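Long-range contacts in quinoline 2-oxidoreductase large subunit (Pseudomonas putida, PDB 1T3Q), which probably hydroxylates quinoline at carbon 2, serving as the subunit that carries the molybdenum centre on a molybdopterin cytosine dinucleotide: residues T214-L219 with E241-V246; T488-P493 with A608-D613. All blocks are in the same frame, centred on the assembly; numbering follows the deposited sequence.

Contact 1: T214-L219 with E241-V246; sequences TQQLIL and EHLIEV
Leu217 pairs with Ile244, Ile218 with Glu245 and Leu219 with Val246, joining strands 216-221 and 244-247 in parallel in a beta-alpha-beta unit whose crossover contains helix 226-237. Three nearly straight backbone hydrogen bonds make the join: Leu217 N to Leu243 O at 2.8 Å, Glu245 N to Leu217 O at 2.9 Å and Leu219 N to Glu245 O at 2.8 Å. CA-H groups come up to the same carbonyls, and Val246 CA adds another, 3.2 Å from Leu219 O. On one face Leu217 and Ile244 lie alongside each other, with Leu217 CD2 4.2 Å from Ile244 CG2; Leu219 and Val246 continue this face. Helices 226-237 and 263-275 cover it, through residues such as Val229, Val233 and Cys269. Ile218 and Glu245 occupy the other face, where the Glu245 carboxylate is held by Ser535 and a salt bridge to Arg247. Where strand 216-221 begins, Gln215 and Gln216 both face Glu211 in a G1 beta bulge, Gln215 taking a positive phi of 63°. Leu243, its CG anti to the carbonyl carbon (chi1 -60°), lays its side chain along the bulge, with CB 3.4 Å and CD1 3.5 Å from Gln215 O.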
loop_
_atom_site.group_PDB
_atom_site.type_symbol
_atom_site.label_atom_id
_atom_site.label_comp_id
_atom_site.label_asym_id
_atom_site.label_seq_id
_atom_site.Cartn_x
_atom_site.Cartn_y
_atom_site.Cartn_z
ATOM N N THR B 214 -11.134 7.152 10.057
ATOM C CA THR B 214 -11.793 7.303 8.761
ATOM C C THR B 214 -12.958 6.327 8.658
ATOM O O THR B 214 -13.773 6.418 7.739
ATOM C CB THR B 214 -10.834 7.015 7.582
ATOM O OG1 THR B 214 -10.360 5.665 7.676
ATOM C CG2 THR B 214 -9.655 7.980 7.594
ATOM N N GLN B 215 -13.021 5.397 9.605
ATOM C CA GLN B 215 -14.060 4.372 9.633
ATOM C C GLN B 215 -13.970 3.482 8.401
ATOM O O GLN B 215 -14.952 2.859 7.996
ATOM C CB GLN B 215 -15.447 5.017 9.717
ATOM C CG GLN B 215 -15.731 5.676 11.058
ATOM C CD GLN B 215 -17.008 6.489 11.046
ATOM O OE1 GLN B 215 -18.089 5.970 10.762
ATOM N NE2 GLN B 215 -16.892 7.777 11.353
ATOM N N GLN B 216 -12.786 3.423 7.804
ATOM C CA GLN B 216 -12.597 2.596 6.622
ATOM C C GLN B 216 -11.889 1.287 6.954
ATOM O O GLN B 216 -11.007 1.234 7.817
ATOM C CB GLN B 216 -11.814 3.365 5.556
ATOM C CG GLN B 216 -12.522 4.629 5.091
ATOM C CD GLN B 216 -11.759 5.363 4.010
ATOM O OE1 GLN B 216 -10.560 5.610 4.138
ATOM N NE2 GLN B 216 -12.453 5.724 2.940
ATOM N N LEU B 217 -12.295 0.235 6.257
ATOM C CA LEU B 217 -11.737 -1.094 6.445
ATOM C C LEU B 217 -11.111 -1.615 5.161
ATOM O O LEU B 217 -11.723 -1.552 4.091
ATOM C CB LEU B 217 -12.840 -2.067 6.877
ATOM C CG LEU B 217 -12.536 -3.570 6.783
ATOM C CD1 LEU B 217 -11.495 -3.967 7.829
ATOM C CD2 LEU B 217 -13.816 -4.368 6.993
ATOM N N ILE B 218 -9.888 -2.120 5.266
ATOM C CA ILE B 218 -9.228 -2.721 4.113
ATOM C C ILE B 218 -9.027 -4.177 4.505
ATOM O O ILE B 218 -8.451 -4.467 5.554
ATOM C CB ILE B 218 -7.836 -2.112 3.823
ATOM C CG1 ILE B 218 -7.966 -0.638 3.442
ATOM C CG2 ILE B 218 -7.165 -2.882 2.683
ATOM C CD1 ILE B 218 -6.625 0.034 3.158
ATOM N N LEU B 219 -9.527 -5.086 3.682
ATOM C CA LEU B 219 -9.370 -6.505 3.936
ATOM C C LEU B 219 -8.587 -7.144 2.806
ATOM O O LEU B 219 -9.064 -7.204 1.667
ATOM C CB LEU B 219 -10.731 -7.200 4.043
ATOM C CG LEU B 219 -10.672 -8.734 4.115
ATOM C CD1 LEU B 219 -9.937 -9.175 5.377
ATOM C CD2 LEU B 219 -12.090 -9.301 4.107
ATOM N N GLU B 241 -20.914 -0.590 3.233
ATOM C CA GLU B 241 -20.156 -1.150 2.118
ATOM C C GLU B 241 -19.138 -0.231 1.461
ATOM O O GLU B 241 -18.054 -0.678 1.078
ATOM C CB GLU B 241 -21.120 -1.683 1.049
ATOM C CG GLU B 241 -20.455 -2.590 0.027
ATOM C CD GLU B 241 -21.427 -3.139 -1.005
ATOM O OE1 GLU B 241 -21.022 -4.038 -1.773
ATOM O OE2 GLU B 241 -22.586 -2.670 -1.052
ATOM N N HIS B 242 -19.474 1.046 1.320
ATOM C CA HIS B 242 -18.558 1.971 0.672
ATOM C C HIS B 242 -17.307 2.235 1.504
ATOM O O HIS B 242 -16.319 2.760 0.997
ATOM C CB HIS B 242 -19.268 3.291 0.363
ATOM C CG HIS B 242 -19.848 3.965 1.568
ATOM N ND1 HIS B 242 -19.589 5.281 1.879
ATOM C CD2 HIS B 242 -20.703 3.515 2.516
ATOM C CE1 HIS B 242 -20.264 5.615 2.966
ATOM N NE2 HIS B 242 -20.948 4.562 3.370
ATOM N N LEU B 243 -17.353 1.872 2.781
ATOM C CA LEU B 243 -16.209 2.079 3.666
ATOM C C LEU B 243 -15.346 0.823 3.736
ATOM O O LEU B 243 -14.495 0.690 4.615
ATOM C CB LEU B 243 -16.686 2.456 5.074
ATOM C CG LEU B 243 -17.521 3.737 5.144
ATOM C CD1 LEU B 243 -17.917 4.036 6.583
ATOM C CD2 LEU B 243 -16.711 4.887 4.570
ATOM N N ILE B 244 -15.572 -0.098 2.808
ATOM C CA ILE B 244 -14.807 -1.335 2.777
ATOM C C ILE B 244 -14.124 -1.548 1.436
ATOM O O ILE B 244 -14.732 -1.355 0.377
ATOM C CB ILE B 244 -15.697 -2.573 3.002
ATOM C CG1 ILE B 244 -16.446 -2.471 4.333
ATOM C CG2 ILE B 244 -14.837 -3.837 2.971
ATOM C CD1 ILE B 244 -17.401 -3.642 4.581
ATOM N N GLU B 245 -12.856 -1.937 1.484
ATOM C CA GLU B 245 -12.124 -2.251 0.267
ATOM C C GLU B 245 -11.496 -3.615 0.473
ATOM O O GLU B 245 -10.885 -3.876 1.511
ATOM C CB GLU B 245 -11.003 -1.255 -0.031
ATOM C CG GLU B 245 -10.198 -1.683 -1.268
ATOM C CD GLU B 245 -8.949 -0.857 -1.516
ATOM O OE1 GLU B 245 -8.271 -1.104 -2.540
ATOM O OE2 GLU B 245 -8.639 0.032 -0.699
ATOM N N VAL B 246 -11.666 -4.491 -0.502
ATOM C CA VAL B 246 -11.068 -5.811 -0.423
ATOM C C VAL B 246 -9.941 -5.824 -1.451
ATOM O O VAL B 246 -10.126 -5.376 -2.577
ATOM C CB VAL B 246 -12.089 -6.910 -0.748
ATOM C CG1 VAL B 246 -11.380 -8.242 -0.968
ATOM C CG2 VAL B 246 -13.095 -7.033 0.408
#

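Contact 2: T488-P493 with A608-D613; sequences TVRIDP and AAYFAD
The end of strand 486-491, in a mixed four-stranded sheet, is joined here to helix 602-611 by a tyrosine that bonds to the backbone and packs against a proline. Tyr610 OH donates to Ile491 O at 2.6 Å, approaching 22° from the carbonyl plane, while the oxygen sits at the edge of the tyrosine ring. The chain then turns so that Pro493 covers one ring face: its CG lies 3.6 Å from the centroid of the Tyr610 ring, 8° off the normal, a CH-pi contact. With chi2 at 90° the ring plane is perpendicular to the plane of CA, CB and CG, and one face is turned to the proline. Phe611 touches the same proline, its CE1 3.8 Å from Pro493 CB, while Tyr610 CB lies over one face of the Phe611 ring. A phenylalanine in place of Tyr610 would probably leave the carbonyl oxygen of Ile491 without its hydroxyl donor, and lose the bond that ties the helix to the strand end. Arg490 CG passes 4.0 Å from Tyr610 OH, and beyond it Arg490 NE forms a salt bridge to Asp492 OD1 at 2.8 Å. Asp492 is held further by Thr498 and by Arg230 of the second subunit. Strand 486-491 runs between strands 497-501 and 625-629, and Ile491 packs on Val564 and Val568 of helix 549-576 and on Phe602 and Val606 of helix 602-611.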
loop_
_atom_site.group_PDB
_atom_site.type_symbol
_atom_site.label_atom_id
_atom_site.label_comp_id
_atom_site.label_asym_id
_atom_site.label_seq_id
_atom_site.Cartn_x
_atom_site.Cartn_y
_atom_site.Cartn_z
ATOM N N THR B 488 -13.627 -2.152 -16.548
ATOM C CA THR B 488 -13.418 -0.774 -16.925
ATOM C C THR B 488 -12.223 -0.752 -17.856
ATOM O O THR B 488 -11.266 -1.507 -17.671
ATOM C CB THR B 488 -13.143 0.121 -15.700
ATOM O OG1 THR B 488 -14.301 0.136 -14.853
ATOM C CG2 THR B 488 -12.830 1.541 -16.137
ATOM N N VAL B 489 -12.304 0.092 -18.874
ATOM C CA VAL B 489 -11.226 0.224 -19.835
ATOM C C VAL B 489 -10.990 1.699 -20.076
ATOM O O VAL B 489 -11.925 2.452 -20.361
ATOM C CB VAL B 489 -11.569 -0.461 -21.181
ATOM C CG1 VAL B 489 -10.483 -0.164 -22.208
ATOM C CG2 VAL B 489 -11.692 -1.960 -20.984
ATOM N N ARG B 490 -9.736 2.110 -19.935
ATOM C CA ARG B 490 -9.352 3.488 -20.164
ATOM C C ARG B 490 -8.243 3.503 -21.192
ATOM O O ARG B 490 -7.311 2.706 -21.118
ATOM C CB ARG B 490 -8.815 4.142 -18.883
ATOM C CG ARG B 490 -8.234 5.544 -19.109
ATOM C CD ARG B 490 -7.691 6.142 -17.811
ATOM N NE ARG B 490 -6.490 5.444 -17.357
ATOM C CZ ARG B 490 -6.029 5.474 -16.109
ATOM N NH1 ARG B 490 -6.667 6.169 -15.175
ATOM N NH2 ARG B 490 -4.935 4.798 -15.792
ATOM N N ILE B 491 -8.356 4.399 -22.158
ATOM C CA ILE B 491 -7.307 4.540 -23.146
ATOM C C ILE B 491 -6.517 5.710 -22.598
ATOM O O ILE B 491 -7.031 6.821 -22.505
ATOM C CB ILE B 491 -7.848 4.911 -24.540
ATOM C CG1 ILE B 491 -8.801 3.823 -25.040
ATOM C CG2 ILE B 491 -6.672 5.082 -25.512
ATOM C CD1 ILE B 491 -9.443 4.134 -26.394
ATOM N N ASP B 492 -5.278 5.457 -22.196
ATOM C CA ASP B 492 -4.449 6.521 -21.657
ATOM C C ASP B 492 -4.073 7.490 -22.786
ATOM O O ASP B 492 -4.016 7.097 -23.952
ATOM C CB ASP B 492 -3.223 5.898 -20.981
ATOM C CG ASP B 492 -3.617 4.966 -19.840
ATOM O OD1 ASP B 492 -4.133 5.470 -18.820
ATOM O OD2 ASP B 492 -3.440 3.736 -19.969
ATOM N N PRO B 493 -3.827 8.768 -22.452
ATOM C CA PRO B 493 -3.466 9.817 -23.413
ATOM C C PRO B 493 -2.420 9.456 -24.467
ATOM O O PRO B 493 -2.562 9.831 -25.628
ATOM C CB PRO B 493 -3.007 10.961 -22.518
ATOM C CG PRO B 493 -3.884 10.806 -21.322
ATOM C CD PRO B 493 -3.843 9.309 -21.080
ATOM N N ALA B 608 -5.594 13.645 -29.684
ATOM C CA ALA B 608 -6.557 14.686 -30.031
ATOM C C ALA B 608 -7.822 14.595 -29.176
ATOM O O ALA B 608 -8.408 15.613 -28.821
ATOM C CB ALA B 608 -6.924 14.588 -31.523
ATOM N N ALA B 609 -8.247 13.377 -28.853
ATOM C CA ALA B 609 -9.445 13.201 -28.035
ATOM C C ALA B 609 -9.249 13.867 -26.681
ATOM O O ALA B 609 -10.154 14.520 -26.155
ATOM C CB ALA B 609 -9.750 11.714 -27.850
ATOM N N TYR B 610 -8.057 13.704 -26.121
ATOM C CA TYR B 610 -7.741 14.285 -24.822
ATOM C C TYR B 610 -7.411 15.764 -24.844
ATOM O O TYR B 610 -7.954 16.542 -24.058
ATOM C CB TYR B 610 -6.541 13.572 -24.182
ATOM C CG TYR B 610 -6.883 12.331 -23.392
ATOM C CD1 TYR B 610 -6.906 11.075 -23.996
ATOM C CD2 TYR B 610 -7.201 12.419 -22.035
ATOM C CE1 TYR B 610 -7.239 9.937 -23.266
ATOM C CE2 TYR B 610 -7.536 11.295 -21.302
ATOM C CZ TYR B 610 -7.555 10.059 -21.918
ATOM O OH TYR B 610 -7.900 8.949 -21.193
ATOM N N PHE B 611 -6.531 16.146 -25.764
ATOM C CA PHE B 611 -6.022 17.508 -25.812
ATOM C C PHE B 611 -6.244 18.404 -27.026
ATOM O O PHE B 611 -5.591 19.437 -27.126
ATOM C CB PHE B 611 -4.517 17.447 -25.530
ATOM C CG PHE B 611 -4.150 16.541 -24.382
ATOM C CD1 PHE B 611 -3.295 15.461 -24.578
ATOM C CD2 PHE B 611 -4.651 16.776 -23.103
ATOM C CE1 PHE B 611 -2.940 14.626 -23.513
ATOM C CE2 PHE B 611 -4.302 15.948 -22.033
ATOM C CZ PHE B 611 -3.445 14.872 -22.240
ATOM N N ALA B 612 -7.135 18.037 -27.943
ATOM C CA ALA B 612 -7.371 18.883 -29.116
ATOM C C ALA B 612 -8.862 19.107 -29.345
ATOM O O ALA B 612 -9.449 18.601 -30.297
ATOM C CB ALA B 612 -6.727 18.265 -30.352
ATOM N N ASP B 613 -9.444 19.880 -28.436
ATOM C CA ASP B 613 -10.853 20.255 -28.418
ATOM C C ASP B 613 -11.439 20.625 -29.789
ATOM O O ASP B 613 -12.580 20.282 -30.106
ATOM C CB ASP B 613 -10.991 21.430 -27.442
ATOM C CG ASP B 613 -12.386 21.975 -27.360
ATOM O OD1 ASP B 613 -12.848 22.582 -28.346
ATOM O OD2 ASP B 613 -13.020 21.804 -26.301
#

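In the fold
Along the chain the two contacts come in series, neither enclosing nor crossing the other. Contact 1 closes first, over a short loop of 21 residues containing helix 226-237, and adds strand 244-247 as the outermost strand, within this chain, of a mixed sheet in the first molybdopterin cofactor-binding domain. Contact 2 follows in the second and spans 114 residues, including the long helix 549-576, to tie strand 486-491 to helix 602-611. Their centres lie about 31 Å apart, and within one chain they do not touch. Both border the second subunit: Glu241 of contact 1 bonds to Thr494 of that subunit and packs on its Pro493, a residue of that copy's contact 2, while Asp613 forms salt bridges to its Lys3 and Arg472.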